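Local coordinates for uncharacterized protein (Bacteroides ovatus, PDB 4IRT) that is of unknown function but, as a BNR repeat-like beta-propeller protein, is a putative neuraminidase that may act on sialic-acid-containing glycans, at residues E34-Y39 with L48-L53; Q57-R62 with G106-G111; T190-W195 with I209-S214. All blocks are in the same frame, centred on the assembly; numbering follows the deposited sequence. Where two conformers were deposited one is given.

Contact 1. Residues E34-Y39 with L48-L53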
loop_
_atom_site.group_PDB
_atom_site.type_symbol
_atom_site.label_atom_id
_atom_site.label_comp_id
_atom_site.label_asym_id
_atom_site.label_seq_id
_atom_site.Cartn_x
_atom_site.Cartn_y
_atom_site.Cartn_z
ATOM N N GLU A 34 -20.114 -3.241 6.257
ATOM C CA GLU A 34 -20.162 -2.949 4.814
ATOM C C GLU A 34 -18.755 -2.880 4.286
ATOM O O GLU A 34 -17.873 -2.359 4.948
ATOM C CB GLU A 34 -20.860 -1.630 4.564
ATOM C CG GLU A 34 -22.326 -1.774 4.913
ATOM C CD GLU A 34 -23.152 -0.513 4.812
ATOM O OE1 GLU A 34 -22.620 0.610 4.821
ATOM O OE2 GLU A 34 -24.382 -0.675 4.754
ATOM N N GLN A 35 -18.549 -3.402 3.094
ATOM C CA GLN A 35 -17.245 -3.320 2.458
ATOM C C GLN A 35 -17.364 -2.517 1.172
ATOM O O GLN A 35 -18.323 -2.694 0.406
ATOM C CB GLN A 35 -16.758 -4.728 2.152
ATOM C CG GLN A 35 -15.391 -4.822 1.539
ATOM C CD GLN A 35 -15.015 -6.261 1.321
ATOM O OE1 GLN A 35 -15.626 -6.961 0.510
ATOM N NE2 GLN A 35 -14.031 -6.720 2.044
ATOM N N TYR A 36 -16.386 -1.662 0.965
ATOM C CA TYR A 36 -16.330 -0.733 -0.137
ATOM C C TYR A 36 -15.153 -1.070 -1.012
ATOM O O TYR A 36 -14.109 -1.512 -0.520
ATOM C CB TYR A 36 -16.143 0.697 0.377
ATOM C CG TYR A 36 -17.310 1.215 1.167
ATOM C CD1 TYR A 36 -17.450 0.928 2.535
ATOM C CD2 TYR A 36 -18.282 2.003 0.555
ATOM C CE1 TYR A 36 -18.546 1.381 3.250
ATOM C CE2 TYR A 36 -19.353 2.487 1.270
ATOM C CZ TYR A 36 -19.478 2.184 2.609
ATOM O OH TYR A 36 -20.573 2.663 3.295
ATOM N N ILE A 37 -15.317 -0.828 -2.313
ATOM C CA ILE A 37 -14.287 -1.133 -3.286
ATOM C C ILE A 37 -14.258 -0.015 -4.313
ATOM O O ILE A 37 -15.246 0.724 -4.480
ATOM C CB ILE A 37 -14.567 -2.506 -3.964
ATOM C CG1 ILE A 37 -13.313 -3.048 -4.667
ATOM C CG2 ILE A 37 -15.764 -2.424 -4.904
ATOM C CD1 ILE A 37 -13.501 -4.480 -5.137
ATOM N N SER A 38 -13.135 0.128 -5.002
ATOM C CA SER A 38 -13.025 1.125 -6.058
ATOM C C SER A 38 -12.106 0.584 -7.135
ATOM O O SER A 38 -11.152 -0.125 -6.834
ATOM C CB SER A 38 -12.473 2.478 -5.516
ATOM O OG SER A 38 -11.204 2.351 -4.900
ATOM N N TYR A 39 -12.409 0.952 -8.370
ATOM C CA TYR A 39 -11.617 0.559 -9.522
ATOM C C TYR A 39 -11.994 1.389 -10.707
ATOM O O TYR A 39 -13.005 2.126 -10.673
ATOM C CB TYR A 39 -11.818 -0.904 -9.859
ATOM C CG TYR A 39 -13.232 -1.310 -10.139
ATOM C CD1 TYR A 39 -14.066 -1.730 -9.109
ATOM C CD2 TYR A 39 -13.722 -1.351 -11.451
ATOM C CE1 TYR A 39 -15.366 -2.158 -9.364
ATOM C CE2 TYR A 39 -15.019 -1.779 -11.710
ATOM C CZ TYR A 39 -15.830 -2.152 -10.643
ATOM O OH TYR A 39 -17.100 -2.596 -10.892
ATOM N N LEU A 48 -17.235 3.090 -7.869
ATOM C CA LEU A 48 -17.261 2.779 -6.432
ATOM C C LEU A 48 -18.353 1.741 -6.186
ATOM O O LEU A 48 -19.414 1.785 -6.817
ATOM C CB LEU A 48 -17.540 4.035 -5.606
ATOM C CG LEU A 48 -16.587 5.214 -5.729
ATOM C CD1 LEU A 48 -17.007 6.311 -4.786
ATOM C CD2 LEU A 48 -15.144 4.814 -5.442
ATOM N N GLY A 49 -18.080 0.790 -5.302
ATOM C CA GLY A 49 -19.030 -0.229 -4.960
ATOM C C GLY A 49 -19.064 -0.535 -3.480
ATOM O O GLY A 49 -18.137 -0.232 -2.755
ATOM N N LYS A 50 -20.160 -1.153 -3.046
ATOM C CA LYS A 50 -20.274 -1.600 -1.683
ATOM C C LYS A 50 -21.184 -2.815 -1.582
ATOM O O LYS A 50 -22.067 -3.022 -2.429
ATOM C CB LYS A 50 -20.794 -0.482 -0.776
ATOM C CG LYS A 50 -22.262 -0.153 -0.964
ATOM C CD LYS A 50 -22.677 1.135 -0.255
ATOM C CE LYS A 50 -22.690 0.963 1.256
ATOM N NZ LYS A 50 -23.404 2.050 1.998
ATOM N N ARG A 51 -20.957 -3.595 -0.523
ATOM C CA ARG A 51 -21.807 -4.692 -0.163
ATOM C C ARG A 51 -21.866 -4.831 1.353
ATOM O O ARG A 51 -20.981 -4.349 2.095
ATOM C CB ARG A 51 -21.288 -6.009 -0.749
ATOM C CG ARG A 51 -19.897 -6.412 -0.281
ATOM C CD ARG A 51 -19.649 -7.911 -0.356
ATOM N NE ARG A 51 -18.264 -8.259 0.003
ATOM C CZ ARG A 51 -17.833 -9.501 0.249
ATOM N NH1 ARG A 51 -18.676 -10.535 0.193
ATOM N NH2 ARG A 51 -16.552 -9.733 0.516
ATOM N N LYS A 52 -22.880 -5.558 1.812
ATOM C CA LYS A 52 -22.817 -6.164 3.144
ATOM C C LYS A 52 -21.851 -7.326 3.107
ATOM O O LYS A 52 -21.840 -8.115 2.147
ATOM C CB LYS A 52 -24.189 -6.645 3.599
ATOM C CG LYS A 52 -25.148 -5.503 3.800
ATOM C CD LYS A 52 -24.778 -4.700 5.042
ATOM C CE LYS A 52 -25.863 -3.699 5.392
ATOM N NZ LYS A 52 -25.510 -2.863 6.572
ATOM N N LEU A 53 -21.023 -7.427 4.138
ATOM C CA LEU A 53 -20.071 -8.538 4.226
ATOM C C LEU A 53 -20.728 -9.936 4.238
ATOM O O LEU A 53 -20.091 -10.927 3.873
ATOM C CB LEU A 53 -19.157 -8.366 5.429
ATOM C CG LEU A 53 -18.028 -7.363 5.252
ATOM C CD1 LEU A 53 -17.442 -6.947 6.583
ATOM C CD2 LEU A 53 -16.950 -7.913 4.349
#
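Gln35 and Arg51 form a hydrogen-bonded pair in the antiparallel hairpin of strands 34-40 and 45-52, inner strands of a four-stranded propeller blade. Their side chains rise together from the face that carries Ile37. Gln35 OE1 takes two bonds from one edge of the guanidinium: Arg51 NE at 3.0 Å and Arg51 NH2 at 2.9 Å, both lying on the same face of the amide. The amide and guanidinium planes are turned 38° apart. The Gln35 chain reaches this point extended, CG opposite the backbone N (chi1 -178°). Trp58 and strand 401-407 pack around the pair; Arg51 NH2 also bridges to Glu407, and Gln35 NE2 bonds Asp370 and His381. At Gly49 on this face, a CB would come tightly against Ile37 CG2.

The face of Tyr36 is packed at the ring, which lies on Met78 and Ile80 of strand 76-80, and opens to solvent toward Glu34 and Lys52. Lys50 lies alongside the ring, its CB 4.2 Å from the centroid in an off-centre CH-pi contact, and its NZ donates to Tyr36 OH at 3.2 Å. The same NZ makes a weak salt bridge to Glu34 OE1 and bonds Gly106 O. Lys52 NZ meets Glu34 OE2 at 3.1 Å from above the carboxylate plane, and pairs with Asp33. Glu34 thus probably offsets part of the charge of two lysines, while Glu407 serves the buried arginine.

Contact 2. Residues Q57-R62 with G106-G111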
loop_
_atom_site.group_PDB
_atom_site.type_symbol
_atom_site.label_atom_id
_atom_site.label_comp_id
_atom_site.label_asym_id
_atom_site.label_seq_id
_atom_site.Cartn_x
_atom_site.Cartn_y
_atom_site.Cartn_z
ATOM N N GLN A 57 -23.887 -9.690 -3.062
ATOM C CA GLN A 57 -24.541 -8.737 -3.946
ATOM C C GLN A 57 -23.976 -7.320 -3.753
ATOM O O GLN A 57 -24.169 -6.687 -2.705
ATOM C CB GLN A 57 -26.058 -8.742 -3.705
ATOM C CG GLN A 57 -26.716 -10.118 -3.738
ATOM C CD GLN A 57 -26.383 -10.915 -4.985
ATOM O OE1 GLN A 57 -25.850 -12.030 -4.908
ATOM N NE2 GLN A 57 -26.674 -10.338 -6.148
ATOM N N TRP A 58 -23.294 -6.821 -4.777
ATOM C CA TRP A 58 -22.732 -5.473 -4.781
ATOM C C TRP A 58 -23.689 -4.438 -5.369
ATOM O O TRP A 58 -24.483 -4.728 -6.266
ATOM C CB TRP A 58 -21.443 -5.443 -5.601
ATOM C CG TRP A 58 -20.338 -6.255 -5.011
ATOM C CD1 TRP A 58 -20.122 -7.591 -5.184
ATOM C CD2 TRP A 58 -19.325 -5.794 -4.142
ATOM N NE1 TRP A 58 -19.029 -7.983 -4.465
ATOM C CE2 TRP A 58 -18.514 -6.895 -3.818
ATOM C CE3 TRP A 58 -18.996 -4.539 -3.610
ATOM C CZ2 TRP A 58 -17.399 -6.782 -2.977
ATOM C CZ3 TRP A 58 -17.911 -4.432 -2.770
ATOM C CH2 TRP A 58 -17.108 -5.550 -2.470
ATOM N N THR A 59 -23.621 -3.230 -4.825
ATOM C CA THR A 59 -24.161 -2.069 -5.467
ATOM C C THR A 59 -22.971 -1.380 -6.090
ATOM O O THR A 59 -22.010 -1.063 -5.416
ATOM C CB THR A 59 -24.879 -1.173 -4.446
ATOM O OG1 THR A 59 -25.969 -1.926 -3.882
ATOM C CG2 THR A 59 -25.465 0.092 -5.085
ATOM N N LEU A 60 -23.030 -1.169 -7.395
ATOM C CA LEU A 60 -21.913 -0.522 -8.109
ATOM C C LEU A 60 -22.380 0.787 -8.712
ATOM O O LEU A 60 -23.516 0.880 -9.205
ATOM C CB LEU A 60 -21.366 -1.429 -9.204
ATOM C CG LEU A 60 -20.874 -2.806 -8.749
ATOM C CD1 LEU A 60 -20.540 -3.663 -9.962
ATOM C CD2 LEU A 60 -19.705 -2.698 -7.783
ATOM N N HIS A 61 -21.520 1.804 -8.671
ATOM C CA HIS A 61 -21.882 3.153 -9.155
ATOM C C HIS A 61 -20.738 3.675 -10.002
ATOM O O HIS A 61 -19.622 3.839 -9.500
ATOM C CB HIS A 61 -22.150 4.111 -7.991
ATOM C CG HIS A 61 -22.322 5.536 -8.411
ATOM N ND1 HIS A 61 -23.402 5.971 -9.160
ATOM C CD2 HIS A 61 -21.550 6.625 -8.205
ATOM C CE1 HIS A 61 -23.296 7.275 -9.359
ATOM N NE2 HIS A 61 -22.163 7.685 -8.832
ATOM N N ARG A 62 -21.003 3.878 -11.291
ATOM C CA ARG A 62 -20.036 4.575 -12.151
ATOM C C ARG A 62 -20.104 6.074 -11.835
ATOM O O ARG A 62 -21.157 6.703 -11.998
ATOM C CB ARG A 62 -20.333 4.347 -13.632
ATOM C CG ARG A 62 -19.164 4.797 -14.503
ATOM C CD ARG A 62 -19.422 4.633 -15.981
ATOM N NE ARG A 62 -20.199 5.739 -16.490
ATOM C CZ ARG A 62 -20.419 5.991 -17.780
ATOM N NH1 ARG A 62 -19.890 5.208 -18.727
ATOM N NH2 ARG A 62 -21.158 7.058 -18.122
ATOM N N GLY A 106 -21.966 6.794 3.707
ATOM C CA GLY A 106 -22.144 5.531 2.994
ATOM C C GLY A 106 -22.539 5.624 1.529
ATOM O O GLY A 106 -22.702 4.595 0.850
ATOM N N SER A 107 -22.659 6.839 1.011
ATOM C CA SER A 107 -23.060 7.014 -0.376
ATOM C C SER A 107 -21.899 6.795 -1.362
ATOM O O SER A 107 -20.757 7.227 -1.136
ATOM C CB SER A 107 -23.641 8.401 -0.594
ATOM O OG SER A 107 -23.948 8.605 -1.963
ATOM N N LEU A 108 -22.231 6.157 -2.480
ATOM C CA LEU A 108 -21.280 5.927 -3.561
ATOM C C LEU A 108 -21.206 7.128 -4.489
ATOM O O LEU A 108 -20.322 7.191 -5.321
ATOM C CB LEU A 108 -21.679 4.686 -4.369
ATOM C CG LEU A 108 -21.760 3.365 -3.640
ATOM C CD1 LEU A 108 -22.170 2.285 -4.620
ATOM C CD2 LEU A 108 -20.433 2.998 -2.974
ATOM N N GLU A 109 -22.116 8.087 -4.325
ATOM C CA GLU A 109 -22.104 9.299 -5.111
ATOM C C GLU A 109 -21.142 10.306 -4.496
ATOM O O GLU A 109 -21.129 10.524 -3.277
ATOM C CB GLU A 109 -23.488 9.929 -5.163
ATOM C CG GLU A 109 -24.571 9.063 -5.767
ATOM C CD GLU A 109 -25.836 9.877 -5.924
ATOM O OE1 GLU A 109 -25.828 10.896 -6.674
ATOM O OE2 GLU A 109 -26.816 9.535 -5.247
ATOM N N LEU A 110 -20.351 10.917 -5.374
ATOM C CA LEU A 110 -19.320 11.851 -5.022
ATOM C C LEU A 110 -19.715 13.275 -5.413
ATOM O O LEU A 110 -20.410 13.485 -6.385
ATOM C CB LEU A 110 -18.053 11.488 -5.792
ATOM C CG LEU A 110 -17.446 10.111 -5.511
ATOM C CD1 LEU A 110 -16.263 9.840 -6.432
ATOM C CD2 LEU A 110 -17.025 10.092 -4.047
ATOM N N GLY A 111 -19.267 14.247 -4.645
ATOM C CA GLY A 111 -19.346 15.646 -5.053
ATOM C C GLY A 111 -18.225 16.044 -6.008
ATOM O O GLY A 111 -17.542 15.199 -6.601
HETATM O O HOH W 1 -20.963 10.363 -8.362
#
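His61 and Leu108 carry this contact; their side chains run antiparallel, brushing at the CB atoms, with His61 CB 3.7 Å from Leu108 CB. The CD1 methyl of Leu108 reaches further along the strand, to 3.4 Å from Thr59 O and 4.0 Å from Thr59 CG2. The imidazole meanwhile comes up beside the loop backbone, its CD2 3.2 Å from Leu108 O; this carbonyl oxygen is buried here without a hydrogen-bonding partner. Over one face of the ring, toward its rim, lies Glu109 CG, 4.1 Å from His61 NE2. A water sits in the ring plane at the edge, 3.0 Å from His61 NE2, and accepts from Leu110 N, linking strand to loop. The trans chi1 of 171° swings the ring out along the loop, as far as that water. Strand 59-63 is an edge strand of a four-stranded antiparallel propeller blade, and the loop between strands 99-101 and 124-131 packs against its surface. With an alanine in place of His61 the ring is gone, and the water would probably lose its tie to the strand while Glu109 CG lost the face beneath it. Behind these atoms the loop is shaped by an ST turn, in which Ser107 OG accepts from Glu109 N at 3.0 Å. Leu108 also packs on Leu48 and Lys50 of the neighbouring strand.

Contact 3. Residues T190-W195 with I209-S214. With EDO (1,2-ethanediol), chain M.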
loop_
_atom_site.group_PDB
_atom_site.type_symbol
_atom_site.label_atom_id
_atom_site.label_comp_id
_atom_site.label_asym_id
_atom_site.label_seq_id
_atom_site.Cartn_x
_atom_site.Cartn_y
_atom_site.Cartn_z
ATOM N N THR A 190 -1.011 4.043 16.567
ATOM C CA THR A 190 0.349 4.480 16.233
ATOM C C THR A 190 0.560 4.466 14.708
ATOM O O THR A 190 0.215 3.491 14.009
ATOM C CB THR A 190 1.391 3.582 16.931
ATOM O OG1 THR A 190 1.196 3.665 18.348
ATOM C CG2 THR A 190 2.825 3.974 16.588
ATOM N N ILE A 191 1.177 5.518 14.198
ATOM C CA ILE A 191 1.505 5.593 12.776
ATOM C C ILE A 191 2.914 5.063 12.600
ATOM O O ILE A 191 3.866 5.622 13.174
ATOM C CB ILE A 191 1.472 7.042 12.246
ATOM C CG1 ILE A 191 0.116 7.707 12.514
ATOM C CG2 ILE A 191 1.836 7.066 10.770
ATOM C CD1 ILE A 191 0.134 9.207 12.308
ATOM N N HIS A 192 3.045 4.016 11.782
ATOM C CA HIS A 192 4.332 3.462 11.436
ATOM C C HIS A 192 4.742 3.937 10.062
ATOM O O HIS A 192 3.907 4.059 9.180
ATOM C CB HIS A 192 4.277 1.922 11.450
ATOM C CG HIS A 192 3.905 1.350 12.779
ATOM N ND1 HIS A 192 4.847 0.938 13.687
ATOM C CD2 HIS A 192 2.701 1.161 13.374
ATOM C CE1 HIS A 192 4.249 0.514 14.787
ATOM N NE2 HIS A 192 2.942 0.622 14.617
ATOM N N LEU A 193 6.036 4.154 9.876
ATOM C CA LEU A 193 6.590 4.613 8.599
ATOM C C LEU A 193 7.914 3.932 8.323
ATOM O O LEU A 193 8.807 3.945 9.167
ATOM C CB LEU A 193 6.828 6.129 8.690
ATOM C CG LEU A 193 7.645 6.821 7.599
ATOM C CD1 LEU A 193 6.941 6.799 6.268
ATOM C CD2 LEU A 193 7.908 8.256 8.022
ATOM N N SER A 194 8.055 3.354 7.135
ATOM C CA SER A 194 9.353 2.821 6.668
ATOM C C SER A 194 9.591 3.251 5.223
ATOM O O SER A 194 8.639 3.620 4.485
ATOM C CB SER A 194 9.432 1.304 6.796
ATOM O OG SER A 194 8.371 0.672 6.123
ATOM N N TRP A 195 10.861 3.209 4.813
ATOM C CA TRP A 195 11.249 3.671 3.488
ATOM C C TRP A 195 12.597 3.147 3.076
ATOM O O TRP A 195 13.352 2.689 3.912
ATOM C CB TRP A 195 11.237 5.203 3.410
ATOM C CG TRP A 195 12.269 5.936 4.180
ATOM C CD1 TRP A 195 13.468 6.446 3.677
ATOM C CD2 TRP A 195 12.207 6.353 5.554
ATOM N NE1 TRP A 195 14.138 7.120 4.665
ATOM C CE2 TRP A 195 13.395 7.087 5.822
ATOM C CE3 TRP A 195 11.296 6.139 6.599
ATOM C CZ2 TRP A 195 13.696 7.586 7.091
ATOM C CZ3 TRP A 195 11.588 6.672 7.885
ATOM C CH2 TRP A 195 12.769 7.385 8.106
ATOM N N ILE A 209 16.680 0.124 4.435
ATOM C CA ILE A 209 15.324 0.204 4.957
ATOM C C ILE A 209 15.357 0.938 6.286
ATOM O O ILE A 209 16.013 0.483 7.249
ATOM C CB ILE A 209 14.676 -1.194 5.145
ATOM C CG1 ILE A 209 14.770 -1.997 3.828
ATOM C CG2 ILE A 209 13.223 -1.040 5.598
ATOM C CD1 ILE A 209 14.091 -3.358 3.834
ATOM N N CYS A 210 14.624 2.041 6.351
ATOM C CA CYS A 210 14.616 2.921 7.522
ATOM C C CYS A 210 13.212 2.949 8.156
ATOM O O CYS A 210 12.241 2.558 7.539
ATOM C CB CYS A 210 15.036 4.344 7.128
ATOM S SG CYS A 210 16.732 4.478 6.471
ATOM N N TYR A 211 13.104 3.463 9.378
ATOM C CA TYR A 211 11.871 3.331 10.146
ATOM C C TYR A 211 11.669 4.514 11.091
ATOM O O TYR A 211 12.617 5.011 11.655
ATOM C CB TYR A 211 11.916 2.048 10.966
ATOM C CG TYR A 211 10.726 1.878 11.876
ATOM C CD1 TYR A 211 9.513 1.382 11.380
ATOM C CD2 TYR A 211 10.800 2.198 13.217
ATOM C CE1 TYR A 211 8.411 1.242 12.203
ATOM C CE2 TYR A 211 9.694 2.078 14.041
ATOM C CZ TYR A 211 8.509 1.572 13.544
ATOM O OH TYR A 211 7.412 1.388 14.360
ATOM N N ALA A 212 10.416 4.909 11.274
ATOM C CA ALA A 212 10.034 5.817 12.317
ATOM C C ALA A 212 8.599 5.552 12.702
ATOM O O ALA A 212 7.862 4.951 11.933
ATOM C CB ALA A 212 10.188 7.257 11.846
ATOM N N ARG A 213 8.223 5.973 13.902
ATOM C CA ARG A 213 6.813 5.903 14.334
ATOM C C ARG A 213 6.377 7.093 15.168
ATOM O O ARG A 213 7.185 7.738 15.817
ATOM C CB ARG A 213 6.524 4.597 15.070
ATOM C CG ARG A 213 7.413 4.338 16.289
ATOM C CD ARG A 213 6.841 3.146 17.048
ATOM N NE ARG A 213 7.736 2.591 18.072
ATOM C CZ ARG A 213 8.204 1.354 18.081
ATOM N NH1 ARG A 213 7.938 0.507 17.090
ATOM N NH2 ARG A 213 8.962 0.966 19.084
ATOM N N SER A 214 5.084 7.368 15.159
ATOM C CA SER A 214 4.522 8.501 15.872
ATOM C C SER A 214 3.327 8.044 16.690
ATOM O O SER A 214 2.424 7.366 16.167
ATOM C CB SER A 214 4.029 9.580 14.919
ATOM O OG SER A 214 3.414 10.634 15.665
HETATM C C1 EDO M . 9.607 4.416 21.257
HETATM O O1 EDO M . 9.120 4.327 19.900
HETATM C C2 EDO M . 8.770 3.617 22.254
HETATM O O2 EDO M . 8.766 2.235 21.876
#
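A beta hairpin of strands 191-198 and 206-214, the inner pair of a four-stranded propeller blade, brings these segments together as antiparallel neighbours. Its hydrogen-bonded pairs are Ile191 with Ser214, Leu193 with Ala212 and Trp195 with Cys210. On the face carrying Trp195, the indole lies across the neighbouring strand: Cys210 CB sits over its six-membered ring, 3.6 Å from the centroid and 19° off the normal, in a CH-pi contact. Cys210 SG approaches the five-membered ring obliquely at 4.5 Å from its centroid, and Trp195 CZ3 reaches on to the CB of Ala212. A chi1 of 69° tucks Trp195 CG over its own backbone and turns the indole across Cys210.

The opposite face carries a polar chain of His192, Tyr211 and Arg213, the first two packed against Met256. His192 ND1 and Tyr211 OH share a short hydrogen bond of 2.7 Å; the nitrogen lies at the edge of the tyrosine ring, near its plane. His192 NE2 is held by Asp186, so both ring nitrogens are engaged and the imidazole is fixed in rotation. Thr190 CG2 packs over one face of that imidazole, toward its rim. Arg213 NH1 gives Tyr211 OH a second bond at 2.9 Å. The other side of the guanidinium holds a 1,2-ethanediol, probably from the crystallisation liquor, through Arg213 NE to O1 at 2.9 Å and Arg213 NH2 to O2 at 3.1 Å.

Contacts 1 and 2 belong to the same blade, with centres about 8 Å apart. Strands 45-52 and 59-63 are neighbours in its sheet: Leu48 O meets His61 N at 2.8 Å, and Lys50 O meets Thr59 N at 2.9 Å, both probable hydrogen bonds. Tyr36 OH also packs against Gly106 CA at 3.3 Å, so the loop of contact 2 reaches the hairpin of contact 1. Contact 3 is the equivalent inner-strand hairpin of another blade, across the chain's centre, its own centre about 29 Å from that of contact 1 and about 34 Å from that of contact 2. The bound ethanediol lies at contact 3 and marks no known active site.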